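Local coordinates for protein autotransporter adhesin/invasin TibA (Escherichia coli, PDB 4Q1Q) that mediates adhesion to and invasion of human intestinal epithelial cells, drives bacterial self-aggregation and enhances biofilm formation as a heptosylated surface autotransporter, at residues A132-G146 with T151-G165. Sequence-based numbering, arbitrary orientation.
Sequences ASVTSGARQFVSSGG and TSVNSGGRQYVRDGG. With 289 (D-glycero-alpha-D-manno-heptopyranose), chain N; 289 (D-glycero-alpha-D-manno-heptopyranose), chain O; 289 (D-glycero-alpha-D-manno-heptopyranose), chain X; 289 (D-glycero-alpha-D-manno-heptopyranose), chain Y.
Strands 139-143 and 158-161 run parallel at 10° with axes 4.7 Å apart, and the backbone ladder sets Gln140 beside Gln159 and Phe141 beside Tyr160; a second, shorter ladder joins Ser133-Val134 to Ser152-Val153. On the inner face the two glutamines lie alongside each other, their amides nearly coplanar. Gln159 NE2 donates to Gln140 OE1 at 2.6 Å, in its own amide plane and nearly straight (173°). CG is anti to the backbone N in both (chi1 -177° in Gln140), and the same extended shape on paired residues brings the amides level. Gln121 and Gln178 continue this amide ladder, a buried polar ladder inside a right-handed parallel beta-helix, here two consecutive 19-residue coils of the TibA passenger domain. Val134 CG2 packs on Thr151 CG2 at 3.6 Å within the same interior.

On the other face the Phe141 and Tyr160 rings are nearly parallel but displaced, centroids 4.9 Å apart, with little overlap; Phe141 CE1 sits over the tyrosine face, 3.5 Å from Tyr160 CD1. Phe141 CD1 lies over one face of the Arg162 guanidinium, offset toward its rim, the two planes steeply inclined, while Arg162 NE binds a heptose. Arg139 CD lies over a face of the Arg158 guanidinium, 3.5 Å from Arg158 NH2, and Arg139 NE is salt-bridged to Asp120. At the turns, Ser136, Ser144 and Ser155 carry heptoses through OG-C1 bonds, and a water joins Gly156 O, Ala138 O and Arg158 NE.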
loop_
_atom_site.group_PDB
_atom_site.type_symbol
_atom_site.label_atom_id
_atom_site.label_comp_id
_atom_site.label_asym_id
_atom_site.label_seq_id
_atom_site.Cartn_x
_atom_site.Cartn_y
_atom_site.Cartn_z
ATOM N N ALA A 132 3.780 -1.183 5.540
ATOM C CA ALA A 132 2.355 -1.394 5.733
ATOM C C ALA A 132 2.053 -2.887 5.604
ATOM O O ALA A 132 2.594 -3.574 4.741
ATOM C CB ALA A 132 1.558 -0.588 4.719
ATOM N N SER A 133 1.178 -3.378 6.469
ATOM C CA SER A 133 0.597 -4.702 6.342
ATOM C C SER A 133 -0.873 -4.585 5.953
ATOM O O SER A 133 -1.660 -4.115 6.771
ATOM C CB SER A 133 0.732 -5.423 7.688
ATOM O OG SER A 133 0.935 -6.812 7.497
ATOM N N VAL A 134 -1.262 -5.041 4.765
ATOM C CA VAL A 134 -2.648 -4.900 4.309
ATOM C C VAL A 134 -3.341 -6.254 4.399
ATOM O O VAL A 134 -3.226 -7.082 3.493
ATOM C CB VAL A 134 -2.785 -4.419 2.847
ATOM C CG1 VAL A 134 -4.240 -4.070 2.518
ATOM C CG2 VAL A 134 -1.870 -3.236 2.568
ATOM N N THR A 135 -4.082 -6.446 5.484
ATOM C CA THR A 135 -4.745 -7.716 5.785
ATOM C C THR A 135 -6.132 -7.773 5.150
ATOM O O THR A 135 -6.531 -6.865 4.417
ATOM C CB THR A 135 -4.884 -7.966 7.311
ATOM O OG1 THR A 135 -5.768 -7.003 7.908
ATOM C CG2 THR A 135 -3.536 -7.883 8.017
ATOM N N SER A 136 -6.851 -8.846 5.465
ATOM C CA SER A 136 -8.156 -9.178 4.899
ATOM C C SER A 136 -9.159 -8.063 5.125
ATOM O O SER A 136 -9.376 -7.662 6.262
ATOM C CB SER A 136 -8.691 -10.479 5.509
ATOM O OG SER A 136 -9.651 -11.102 4.671
ATOM N N GLY A 137 -9.753 -7.564 4.044
ATOM C CA GLY A 137 -10.676 -6.437 4.121
ATOM C C GLY A 137 -10.020 -5.082 4.291
ATOM O O GLY A 137 -10.715 -4.063 4.310
ATOM N N ALA A 138 -8.697 -5.038 4.418
ATOM C CA ALA A 138 -8.012 -3.744 4.543
ATOM C C ALA A 138 -7.714 -3.131 3.178
ATOM O O ALA A 138 -7.636 -3.855 2.199
ATOM C CB ALA A 138 -6.704 -3.902 5.303
ATOM N N ARG A 139 -7.503 -1.820 3.111
ATOM C CA ARG A 139 -7.152 -1.195 1.846
ATOM C C ARG A 139 -6.043 -0.173 2.017
ATOM O O ARG A 139 -6.055 0.595 2.963
ATOM C CB ARG A 139 -8.384 -0.509 1.225
ATOM C CG ARG A 139 -9.529 -1.479 0.980
ATOM C CD ARG A 139 -10.743 -0.861 0.299
ATOM N NE ARG A 139 -11.268 0.311 0.993
ATOM C CZ ARG A 139 -12.271 1.048 0.527
ATOM N NH1 ARG A 139 -12.886 0.710 -0.591
ATOM N NH2 ARG A 139 -12.704 2.112 1.170
ATOM N N GLN A 140 -5.131 -0.125 1.056
ATOM C CA GLN A 140 -4.134 0.933 0.989
ATOM C C GLN A 140 -4.263 1.694 -0.327
ATOM O O GLN A 140 -4.273 1.088 -1.393
ATOM C CB GLN A 140 -2.746 0.296 1.112
ATOM C CG GLN A 140 -1.629 1.326 1.135
ATOM C CD GLN A 140 -0.253 0.745 0.905
ATOM O OE1 GLN A 140 0.020 0.087 -0.101
ATOM N NE2 GLN A 140 0.652 1.036 1.832
ATOM N N PHE A 141 -4.346 3.018 -0.256
ATOM C CA PHE A 141 -4.489 3.877 -1.425
ATOM C C PHE A 141 -3.262 4.761 -1.566
ATOM O O PHE A 141 -2.898 5.420 -0.595
ATOM C CB PHE A 141 -5.693 4.808 -1.292
ATOM C CG PHE A 141 -7.008 4.088 -1.238
ATOM C CD1 PHE A 141 -7.654 3.714 -2.409
ATOM C CD2 PHE A 141 -7.584 3.769 -0.014
ATOM C CE1 PHE A 141 -8.859 3.031 -2.373
ATOM C CE2 PHE A 141 -8.807 3.116 0.020
ATOM C CZ PHE A 141 -9.439 2.742 -1.150
ATOM N N VAL A 142 -2.636 4.762 -2.746
ATOM C CA VAL A 142 -1.454 5.575 -2.979
ATOM C C VAL A 142 -1.650 6.457 -4.199
ATOM O O VAL A 142 -1.964 5.979 -5.295
ATOM C CB VAL A 142 -0.194 4.745 -3.217
ATOM C CG1 VAL A 142 1.023 5.632 -2.978
ATOM C CG2 VAL A 142 -0.227 3.537 -2.309
ATOM N N SER A 143 -1.435 7.749 -3.997
ATOM C CA SER A 143 -1.764 8.661 -5.071
ATOM C C SER A 143 -0.946 9.932 -5.097
ATOM O O SER A 143 -0.454 10.399 -4.069
ATOM C CB SER A 143 -3.218 9.082 -4.905
ATOM O OG SER A 143 -3.661 9.684 -6.113
ATOM N N SER A 144 -0.851 10.465 -6.308
ATOM C CA SER A 144 -0.317 11.788 -6.577
ATOM C C SER A 144 0.926 12.097 -5.759
ATOM O O SER A 144 0.924 12.980 -4.895
ATOM C CB SER A 144 -1.411 12.845 -6.388
ATOM O OG SER A 144 -2.047 13.091 -7.633
ATOM N N GLY A 145 1.981 11.350 -6.066
ATOM C CA GLY A 145 3.261 11.586 -5.422
ATOM C C GLY A 145 3.480 10.756 -4.180
ATOM O O GLY A 145 4.599 10.698 -3.670
ATOM N N GLY A 146 2.443 10.081 -3.704
ATOM C CA GLY A 146 2.634 9.158 -2.590
ATOM C C GLY A 146 3.414 7.913 -2.948
ATOM O O GLY A 146 3.278 7.375 -4.042
ATOM N N THR A 151 5.282 -2.840 1.143
ATOM C CA THR A 151 3.934 -3.251 1.534
ATOM C C THR A 151 3.738 -4.766 1.367
ATOM O O THR A 151 4.064 -5.328 0.320
ATOM C CB THR A 151 2.870 -2.543 0.672
ATOM O OG1 THR A 151 3.145 -1.135 0.565
ATOM C CG2 THR A 151 1.491 -2.718 1.271
ATOM N N SER A 152 3.207 -5.409 2.405
ATOM C CA SER A 152 2.715 -6.779 2.367
ATOM C C SER A 152 1.202 -6.756 2.172
ATOM O O SER A 152 0.466 -6.306 3.053
ATOM C CB SER A 152 3.036 -7.544 3.660
ATOM O OG SER A 152 4.436 -7.740 3.805
ATOM N N VAL A 153 0.765 -7.186 0.991
ATOM C CA VAL A 153 -0.666 -7.260 0.706
ATOM C C VAL A 153 -1.027 -8.716 0.960
ATOM O O VAL A 153 -0.738 -9.583 0.152
ATOM C CB VAL A 153 -1.069 -6.853 -0.726
ATOM C CG1 VAL A 153 -2.587 -6.881 -0.864
ATOM C CG2 VAL A 153 -0.604 -5.447 -1.080
ATOM N N ASN A 154 -1.623 -8.962 2.119
ATOM C CA ASN A 154 -1.860 -10.318 2.591
ATOM C C ASN A 154 -3.269 -10.720 2.158
ATOM O O ASN A 154 -3.989 -9.918 1.572
ATOM C CB ASN A 154 -1.650 -10.397 4.110
ATOM C CG ASN A 154 -0.232 -10.043 4.527
ATOM O OD1 ASN A 154 0.749 -10.518 3.951
ATOM N ND2 ASN A 154 -0.106 -9.199 5.544
ATOM N N SER A 155 -3.646 -11.965 2.414
ATOM C CA SER A 155 -4.957 -12.489 2.045
ATOM C C SER A 155 -6.119 -11.550 2.380
ATOM O O SER A 155 -6.188 -10.982 3.472
ATOM C CB SER A 155 -5.167 -13.843 2.728
ATOM O OG SER A 155 -6.264 -14.551 2.171
ATOM N N GLY A 156 -7.012 -11.356 1.414
ATOM C CA GLY A 156 -8.112 -10.403 1.534
ATOM C C GLY A 156 -7.743 -8.947 1.330
ATOM O O GLY A 156 -8.608 -8.066 1.336
ATOM N N GLY A 157 -6.451 -8.688 1.156
ATOM C CA GLY A 157 -5.978 -7.310 1.147
ATOM C C GLY A 157 -5.880 -6.667 -0.220
ATOM O O GLY A 157 -5.576 -7.355 -1.193
ATOM N N ARG A 158 -6.059 -5.349 -0.272
ATOM C CA ARG A 158 -6.007 -4.650 -1.556
ATOM C C ARG A 158 -5.231 -3.351 -1.484
ATOM O O ARG A 158 -5.435 -2.517 -0.595
ATOM C CB ARG A 158 -7.400 -4.302 -2.107
ATOM C CG ARG A 158 -8.259 -5.534 -2.350
ATOM C CD ARG A 158 -9.707 -5.174 -2.679
ATOM N NE ARG A 158 -10.474 -4.781 -1.503
ATOM C CZ ARG A 158 -11.693 -4.245 -1.528
ATOM N NH1 ARG A 158 -12.305 -4.026 -2.685
ATOM N NH2 ARG A 158 -12.308 -3.916 -0.396
ATOM N N GLN A 159 -4.394 -3.178 -2.500
ATOM C CA GLN A 159 -3.622 -1.956 -2.623
ATOM C C GLN A 159 -4.053 -1.260 -3.912
ATOM O O GLN A 159 -4.118 -1.903 -4.960
ATOM C CB GLN A 159 -2.131 -2.303 -2.656
ATOM C CG GLN A 159 -1.205 -1.127 -2.892
ATOM C CD GLN A 159 0.233 -1.548 -3.091
ATOM O OE1 GLN A 159 0.575 -2.167 -4.100
ATOM N NE2 GLN A 159 1.075 -1.231 -2.111
ATOM N N TYR A 160 -4.340 0.037 -3.842
ATOM C CA TYR A 160 -4.690 0.789 -5.045
ATOM C C TYR A 160 -3.558 1.747 -5.345
ATOM O O TYR A 160 -3.377 2.709 -4.604
ATOM C CB TYR A 160 -5.992 1.575 -4.873
ATOM C CG TYR A 160 -7.173 0.666 -4.649
ATOM C CD1 TYR A 160 -7.379 0.075 -3.408
ATOM C CD2 TYR A 160 -8.029 0.327 -5.690
ATOM C CE1 TYR A 160 -8.432 -0.788 -3.197
ATOM C CE2 TYR A 160 -9.072 -0.557 -5.488
ATOM C CZ TYR A 160 -9.277 -1.093 -4.238
ATOM O OH TYR A 160 -10.313 -1.962 -4.026
ATOM N N VAL A 161 -2.817 1.491 -6.418
ATOM C CA VAL A 161 -1.819 2.458 -6.872
ATOM C C VAL A 161 -2.445 3.317 -7.971
ATOM O O VAL A 161 -2.630 2.893 -9.117
ATOM C CB VAL A 161 -0.547 1.745 -7.335
ATOM C CG1 VAL A 161 0.568 2.742 -7.612
ATOM C CG2 VAL A 161 -0.125 0.732 -6.282
ATOM N N ARG A 162 -2.805 4.539 -7.601
ATOM C CA ARG A 162 -3.562 5.413 -8.495
ATOM C C ARG A 162 -2.653 6.377 -9.242
ATOM O O ARG A 162 -1.425 6.313 -9.096
ATOM C CB ARG A 162 -4.652 6.132 -7.687
ATOM C CG ARG A 162 -5.653 5.132 -7.117
ATOM C CD ARG A 162 -7.064 5.685 -7.063
ATOM N NE ARG A 162 -8.053 4.632 -6.876
ATOM C CZ ARG A 162 -9.025 4.677 -5.969
ATOM N NH1 ARG A 162 -9.119 5.706 -5.134
ATOM N NH2 ARG A 162 -9.885 3.674 -5.887
ATOM N N ASP A 163 -3.249 7.252 -10.047
ATOM C CA ASP A 163 -2.485 8.177 -10.887
ATOM C C ASP A 163 -1.407 8.852 -10.049
ATOM O O ASP A 163 -1.716 9.381 -8.994
ATOM C CB ASP A 163 -3.424 9.209 -11.550
ATOM C CG ASP A 163 -2.747 10.073 -12.622
ATOM O OD1 ASP A 163 -1.658 9.705 -13.115
ATOM O OD2 ASP A 163 -3.299 11.133 -13.010
ATOM N N GLY A 164 -0.149 8.847 -10.482
ATOM C CA GLY A 164 0.940 9.442 -9.713
ATOM C C GLY A 164 1.336 8.677 -8.458
ATOM O O GLY A 164 2.164 9.141 -7.681
ATOM N N GLY A 165 0.792 7.483 -8.244
ATOM C CA GLY A 165 1.123 6.744 -7.034
ATOM C C GLY A 165 2.274 5.813 -7.351
ATOM O O GLY A 165 2.413 5.360 -8.488
HETATM O O7 289 N . -5.843 12.704 -2.951
HETATM C C7 289 N . -6.685 11.629 -2.522
HETATM C C6 289 N . -6.669 10.497 -3.543
HETATM O O6 289 N . -7.985 10.294 -4.070
HETATM C C5 289 N . -5.688 10.713 -4.704
HETATM O O5 289 N . -5.967 9.675 -5.648
HETATM C C1 289 N . -4.879 9.562 -6.570
HETATM C C2 289 N . -5.068 10.646 -7.617
HETATM O O2 289 N . -6.301 10.330 -8.266
HETATM C C3 289 N . -4.977 11.985 -6.871
HETATM O O3 289 N . -5.485 13.029 -7.717
HETATM C C4 289 N . -5.633 12.032 -5.481
HETATM O O4 289 N . -4.848 12.953 -4.712
HETATM O O7 289 O . 2.414 12.661 -10.952
HETATM C C7 289 O . 2.276 14.079 -10.819
HETATM C C6 289 O . 1.277 14.387 -9.709
HETATM O O6 289 O . 0.993 15.791 -9.697
HETATM C C5 289 O . -0.022 13.611 -9.893
HETATM O O5 289 O . -1.225 14.479 -9.201
HETATM C C1 289 O . -2.269 13.564 -8.786
HETATM C C2 289 O . -2.745 12.799 -10.027
HETATM O O2 289 O . -4.172 12.880 -10.119
HETATM C C3 289 O . -2.119 13.338 -11.320
HETATM O O3 289 O . -3.043 14.237 -11.944
HETATM C C4 289 O . -0.767 14.049 -11.157
HETATM O O4 289 O . 0.040 13.786 -12.311
HETATM O O7 289 X . -13.288 -11.236 9.199
HETATM C C7 289 X . -12.493 -11.614 8.072
HETATM C C6 289 X . -13.275 -11.320 6.797
HETATM O O6 289 X . -13.971 -10.072 6.916
HETATM C C5 289 X . -12.325 -11.274 5.604
HETATM O O5 289 X . -11.366 -12.325 5.680
HETATM C C1 289 X . -10.361 -12.199 4.673
HETATM C C2 289 X . -11.028 -12.585 3.357
HETATM O O2 289 X . -11.538 -13.922 3.375
HETATM C C3 289 X . -12.141 -11.584 3.096
HETATM O O3 289 X . -12.853 -12.046 1.942
HETATM C C4 289 X . -13.075 -11.426 4.291
HETATM O O4 289 X . -13.859 -10.237 4.155
HETATM O O7 289 Y . -6.635 -13.734 6.760
HETATM C C7 289 Y . -7.550 -14.833 6.825
HETATM C C6 289 Y . -6.977 -15.907 5.908
HETATM O O6 289 Y . -7.370 -17.206 6.365
HETATM C C5 289 Y . -7.395 -15.619 4.468
HETATM O O5 289 Y . -6.402 -16.225 3.638
HETATM C C1 289 Y . -6.585 -15.813 2.285
HETATM C C2 289 Y . -7.845 -16.488 1.759
HETATM O O2 289 Y . -7.747 -17.910 1.904
HETATM C C3 289 Y . -9.002 -15.880 2.545
HETATM O O3 289 Y . -10.235 -16.460 2.111
HETATM C C4 289 Y . -8.795 -16.075 4.043
HETATM O O4 289 Y . -9.831 -15.325 4.685
HETATM O O HOH W 1 -9.429 -5.761 1.102
HETATM O O HOH W 2 4.578 8.524 -6.595
#